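PDB 3UW2: Phosphoglucomutase/phosphomannomutase family protein from Burkholderia thailandensis, which probably catalyses intramolecular phosphoryl transfer on phosphosugars, as do other metal-dependent phosphohexose mutases. Local coordinates for residues Y281-V293 / I302-V316. Residues are numbered along the deposited sequence; the frame is centred on the assembly and turned at random.
Sequences YPDRQLMLFAEEV and IIYDVKCTRNLARWV. With EDO (1,2-ethanediol), chain G.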
# COMPACT_ATOMS: atom_id res chain seq x y z
N TYR A 281 10.74 9.74 -1.44
CA TYR A 281 9.60 9.31 -0.61
C TYR A 281 8.29 9.44 -1.34
O TYR A 281 8.17 10.24 -2.28
CB TYR A 281 9.55 10.06 0.73
CG TYR A 281 10.67 9.59 1.58
CD1 TYR A 281 11.77 10.42 1.84
CD2 TYR A 281 10.70 8.28 2.04
CE1 TYR A 281 12.87 9.95 2.57
CE2 TYR A 281 11.79 7.79 2.76
CZ TYR A 281 12.87 8.63 3.03
OH TYR A 281 13.94 8.15 3.75
N PRO A 282 7.29 8.63 -0.97
CA PRO A 282 6.09 8.67 -1.83
C PRO A 282 5.34 10.00 -1.78
O PRO A 282 4.63 10.27 -2.71
CB PRO A 282 5.23 7.52 -1.29
CG PRO A 282 6.26 6.56 -0.71
CD PRO A 282 7.38 7.39 -0.17
N ASP A 283 5.48 10.85 -0.74
CA ASP A 283 4.79 12.12 -0.90
C ASP A 283 5.41 12.95 -2.06
O ASP A 283 4.67 13.76 -2.69
CB ASP A 283 4.70 12.94 0.41
CG ASP A 283 6.02 13.11 1.09
OD1 ASP A 283 7.05 12.52 0.62
OD2 ASP A 283 6.01 13.84 2.12
N ARG A 284 6.74 12.78 -2.33
CA ARG A 284 7.34 13.51 -3.48
C ARG A 284 6.95 12.90 -4.81
O ARG A 284 6.65 13.60 -5.77
CB ARG A 284 8.85 13.63 -3.36
CG ARG A 284 9.22 14.58 -2.23
CD ARG A 284 10.70 14.45 -2.01
NE ARG A 284 11.44 15.39 -2.83
CZ ARG A 284 12.71 15.19 -3.18
NH1 ARG A 284 13.32 14.05 -2.85
NH2 ARG A 284 13.36 16.10 -3.87
N GLN A 285 6.95 11.57 -4.85
CA GLN A 285 6.39 10.86 -6.01
C GLN A 285 4.98 11.35 -6.40
O GLN A 285 4.67 11.49 -7.59
CB GLN A 285 6.33 9.37 -5.73
CG GLN A 285 7.71 8.67 -5.55
CD GLN A 285 7.49 7.16 -5.30
OE1 GLN A 285 6.71 6.48 -6.04
NE2 GLN A 285 8.09 6.65 -4.24
N LEU A 286 4.10 11.45 -5.43
CA LEU A 286 2.72 11.91 -5.66
C LEU A 286 2.68 13.31 -6.27
O LEU A 286 1.81 13.58 -7.10
CB LEU A 286 1.88 11.87 -4.36
CG LEU A 286 0.37 12.06 -4.55
CD1 LEU A 286 -0.19 10.87 -5.32
CD2 LEU A 286 -0.30 12.17 -3.20
N MET A 287 3.59 14.22 -5.85
CA MET A 287 3.65 15.53 -6.54
C MET A 287 3.85 15.37 -8.06
O MET A 287 3.21 16.04 -8.86
CB MET A 287 4.69 16.45 -5.89
CG MET A 287 4.19 16.92 -4.51
SD MET A 287 5.11 18.16 -3.57
CE MET A 287 6.48 17.23 -2.86
N LEU A 288 4.70 14.42 -8.45
CA LEU A 288 5.08 14.32 -9.84
C LEU A 288 3.89 13.73 -10.62
O LEU A 288 3.56 14.13 -11.77
CB LEU A 288 6.36 13.44 -9.96
CG LEU A 288 7.02 13.25 -11.32
CD1 LEU A 288 7.83 14.50 -11.73
CD2 LEU A 288 7.92 11.98 -11.38
N PHE A 289 3.26 12.75 -10.00
CA PHE A 289 2.06 12.16 -10.62
C PHE A 289 0.88 13.18 -10.71
O PHE A 289 0.16 13.24 -11.69
CB PHE A 289 1.64 10.94 -9.77
CG PHE A 289 2.59 9.79 -9.88
CD1 PHE A 289 2.95 9.31 -11.17
CD2 PHE A 289 3.02 9.10 -8.74
CE1 PHE A 289 3.83 8.23 -11.30
CE2 PHE A 289 3.91 8.01 -8.87
CZ PHE A 289 4.30 7.59 -10.16
N ALA A 290 0.66 13.92 -9.64
CA ALA A 290 -0.43 14.89 -9.56
C ALA A 290 -0.23 15.91 -10.66
O ALA A 290 -1.19 16.35 -11.28
CB ALA A 290 -0.40 15.62 -8.19
N GLU A 291 1.01 16.36 -10.86
CA GLU A 291 1.22 17.33 -11.91
C GLU A 291 0.77 16.76 -13.26
O GLU A 291 0.03 17.42 -14.00
CB GLU A 291 2.69 17.77 -11.93
CG GLU A 291 3.13 18.51 -13.20
CD GLU A 291 4.59 19.00 -13.08
OE1 GLU A 291 5.48 18.24 -12.58
OE2 GLU A 291 4.84 20.16 -13.47
N GLU A 292 1.22 15.58 -13.60
CA GLU A 292 0.84 15.00 -14.90
C GLU A 292 -0.71 14.72 -14.98
O GLU A 292 -1.37 15.05 -15.97
CB GLU A 292 1.65 13.71 -15.11
CG GLU A 292 1.56 13.17 -16.54
CD GLU A 292 0.20 12.60 -16.89
OE1 GLU A 292 -0.44 11.97 -16.01
OE2 GLU A 292 -0.26 12.80 -18.05
N VAL A 293 -1.28 14.15 -13.91
CA VAL A 293 -2.73 13.86 -13.89
C VAL A 293 -3.54 15.14 -14.00
O VAL A 293 -4.48 15.21 -14.78
CB VAL A 293 -3.09 13.03 -12.63
CG1 VAL A 293 -4.60 12.94 -12.30
CG2 VAL A 293 -2.45 11.66 -12.72
N ILE A 302 -6.85 15.71 -5.30
CA ILE A 302 -5.74 14.74 -5.17
C ILE A 302 -5.71 14.41 -3.70
O ILE A 302 -5.62 15.33 -2.85
CB ILE A 302 -4.38 15.37 -5.57
CG1 ILE A 302 -4.43 15.92 -7.02
CG2 ILE A 302 -3.20 14.39 -5.30
CD1 ILE A 302 -4.64 14.88 -8.11
N ILE A 303 -5.88 13.14 -3.37
CA ILE A 303 -5.98 12.69 -1.97
C ILE A 303 -4.61 12.22 -1.42
O ILE A 303 -3.91 11.48 -2.08
CB ILE A 303 -7.01 11.54 -1.83
CG1 ILE A 303 -8.41 12.02 -2.33
CG2 ILE A 303 -7.08 11.08 -0.33
CD1 ILE A 303 -9.42 10.88 -2.67
N TYR A 304 -4.26 12.65 -0.21
CA TYR A 304 -3.10 12.08 0.42
C TYR A 304 -3.35 12.07 1.94
O TYR A 304 -4.34 12.65 2.40
CB TYR A 304 -1.86 12.92 0.08
CG TYR A 304 -2.03 14.41 0.38
CD1 TYR A 304 -1.60 14.96 1.61
CD2 TYR A 304 -2.59 15.26 -0.57
CE1 TYR A 304 -1.73 16.32 1.87
CE2 TYR A 304 -2.71 16.63 -0.33
CZ TYR A 304 -2.27 17.15 0.89
OH TYR A 304 -2.38 18.52 1.12
N ASP A 305 -2.45 11.48 2.72
CA ASP A 305 -2.75 11.28 4.14
C ASP A 305 -2.00 12.31 5.00
O ASP A 305 -1.12 13.02 4.52
CB ASP A 305 -2.47 9.80 4.51
CG ASP A 305 -0.95 9.47 4.59
OD1 ASP A 305 -0.18 9.75 3.63
OD2 ASP A 305 -0.53 8.93 5.65
N VAL A 306 -2.38 12.44 6.27
CA VAL A 306 -1.75 13.38 7.17
C VAL A 306 -0.25 13.20 7.49
O VAL A 306 0.33 14.03 8.22
CB VAL A 306 -2.47 13.32 8.51
CG1 VAL A 306 -3.85 14.02 8.40
CG2 VAL A 306 -2.49 11.86 9.01
N LYS A 307 0.36 12.12 7.06
CA LYS A 307 1.83 12.02 7.17
C LYS A 307 2.63 12.72 6.05
O LYS A 307 3.85 12.71 6.10
CB LYS A 307 2.25 10.54 7.16
CG LYS A 307 1.84 9.79 8.43
CD LYS A 307 2.11 8.28 8.34
CE LYS A 307 1.78 7.64 9.69
NZ LYS A 307 2.24 6.22 9.80
N CYS A 308 1.96 13.26 5.01
CA CYS A 308 2.64 13.72 3.80
C CYS A 308 3.19 15.13 3.99
O CYS A 308 2.69 15.85 4.80
CB CYS A 308 1.70 13.70 2.61
SG CYS A 308 1.46 12.01 1.97
N THR A 309 4.21 15.50 3.22
CA THR A 309 4.81 16.86 3.26
C THR A 309 3.80 18.02 3.22
O THR A 309 2.80 17.95 2.52
CB THR A 309 5.84 17.08 2.11
OG1 THR A 309 6.35 18.40 2.19
CG2 THR A 309 5.24 16.92 0.78
N ARG A 310 4.06 19.05 4.03
CA ARG A 310 3.37 20.36 3.95
C ARG A 310 3.37 20.82 2.45
O ARG A 310 2.44 21.47 1.99
CB ARG A 310 4.05 21.37 4.92
CG ARG A 310 3.15 22.57 5.30
CD ARG A 310 3.66 23.53 6.42
NE ARG A 310 4.31 24.74 5.91
CZ ARG A 310 5.43 24.76 5.17
NH1 ARG A 310 5.96 25.93 4.77
NH2 ARG A 310 6.03 23.63 4.82
N ASN A 311 4.38 20.43 1.68
CA ASN A 311 4.51 20.93 0.28
C ASN A 311 3.44 20.48 -0.69
O ASN A 311 3.23 21.10 -1.73
CB ASN A 311 5.89 20.57 -0.30
CG ASN A 311 7.02 21.29 0.39
OD1 ASN A 311 6.88 22.45 0.78
ND2 ASN A 311 8.16 20.62 0.51
N LEU A 312 2.76 19.40 -0.39
CA LEU A 312 1.75 18.91 -1.31
C LEU A 312 0.54 19.84 -1.55
O LEU A 312 0.11 20.01 -2.70
CB LEU A 312 1.26 17.49 -0.86
CG LEU A 312 1.84 16.31 -1.62
CD1 LEU A 312 1.72 14.98 -0.84
CD2 LEU A 312 1.07 16.20 -2.94
N ALA A 313 -0.00 20.42 -0.50
CA ALA A 313 -1.17 21.30 -0.65
C ALA A 313 -0.90 22.39 -1.70
O ALA A 313 -1.69 22.58 -2.64
CB ALA A 313 -1.54 21.95 0.70
N ARG A 314 0.21 23.13 -1.51
CA ARG A 314 0.57 24.25 -2.37
C ARG A 314 0.87 23.75 -3.81
O ARG A 314 0.38 24.31 -4.81
CB ARG A 314 1.80 24.97 -1.80
CG ARG A 314 2.24 26.14 -2.69
CD ARG A 314 3.57 26.76 -2.25
NE ARG A 314 3.26 27.75 -1.24
CZ ARG A 314 2.67 28.93 -1.48
NH1 ARG A 314 2.37 29.31 -2.72
NH2 ARG A 314 2.41 29.76 -0.48
N TRP A 315 1.63 22.67 -3.89
CA TRP A 315 1.93 22.07 -5.18
C TRP A 315 0.67 21.74 -5.94
O TRP A 315 0.51 22.12 -7.14
CB TRP A 315 2.77 20.84 -4.93
CG TRP A 315 3.09 20.10 -6.19
CD1 TRP A 315 2.34 19.11 -6.79
CD2 TRP A 315 4.27 20.29 -7.07
NE1 TRP A 315 2.95 18.69 -7.94
CE2 TRP A 315 4.11 19.33 -8.15
CE3 TRP A 315 5.40 21.11 -7.05
CZ2 TRP A 315 5.05 19.21 -9.17
CZ3 TRP A 315 6.36 20.97 -8.09
CH2 TRP A 315 6.17 20.05 -9.13
N VAL A 316 -0.25 21.05 -5.27
CA VAL A 316 -1.48 20.61 -5.96
C VAL A 316 -2.29 21.84 -6.42
O VAL A 316 -2.77 21.86 -7.57
CB VAL A 316 -2.38 19.69 -5.09
CG1 VAL A 316 -3.81 19.60 -5.68
CG2 VAL A 316 -1.72 18.30 -4.94
C1 EDO G . 6.47 13.99 5.52
O1 EDO G . 7.40 14.00 4.43
C2 EDO G . 7.22 13.99 6.85
O2 EDO G . 7.88 12.72 6.90
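Met287 lies against the Trp315 indole where two neighbouring helical segments, 282-293 and 311-316, run almost parallel (10° between their axes) on the sheet of an alpha/beta/alpha domain, domain III of the phosphohexose mutase fold. The strand-turn-helix unit 302-316 supplies strand 302-305, antiparallel to helix 282-293, then turns back so that helix 311-316 lies alongside helix 282-293. Packing is tight at the centre. Met287 CB sits over the indole face, 3.6 Å from the five-membered ring centroid of Trp315, a CH-pi contact. SD lies obliquely above the same ring, a Met-aromatic contact, and the bend at chi3 (-78°) turns CE to Thr309 CG2. Trp315 NE1 donates a weak bond to Met287 O. Met287 CG meets Leu312 CD2 at 3.6 Å; deeper, Leu286 CD2 reaches Tyr304 CB at 3.7 Å, and Ala290 CB faces Ile302 CG1. The outer side is looser: partly exposed Glu291 puts OE1 near the indole edge, 3.6 Å from Trp315 CZ2, its carboxylate nearly perpendicular to the ring. A separate, buried corner lies at the start of helix 282-293. There Thr309 OG1, partnered by Glu456, accepts from Asn311 N, and Asp283 OD2 accepts from hydroxyl O1 of an ethanediol, probably from the crystallisation liquor, and, through its anti lone pair, from Thr309 N at 2.7 Å.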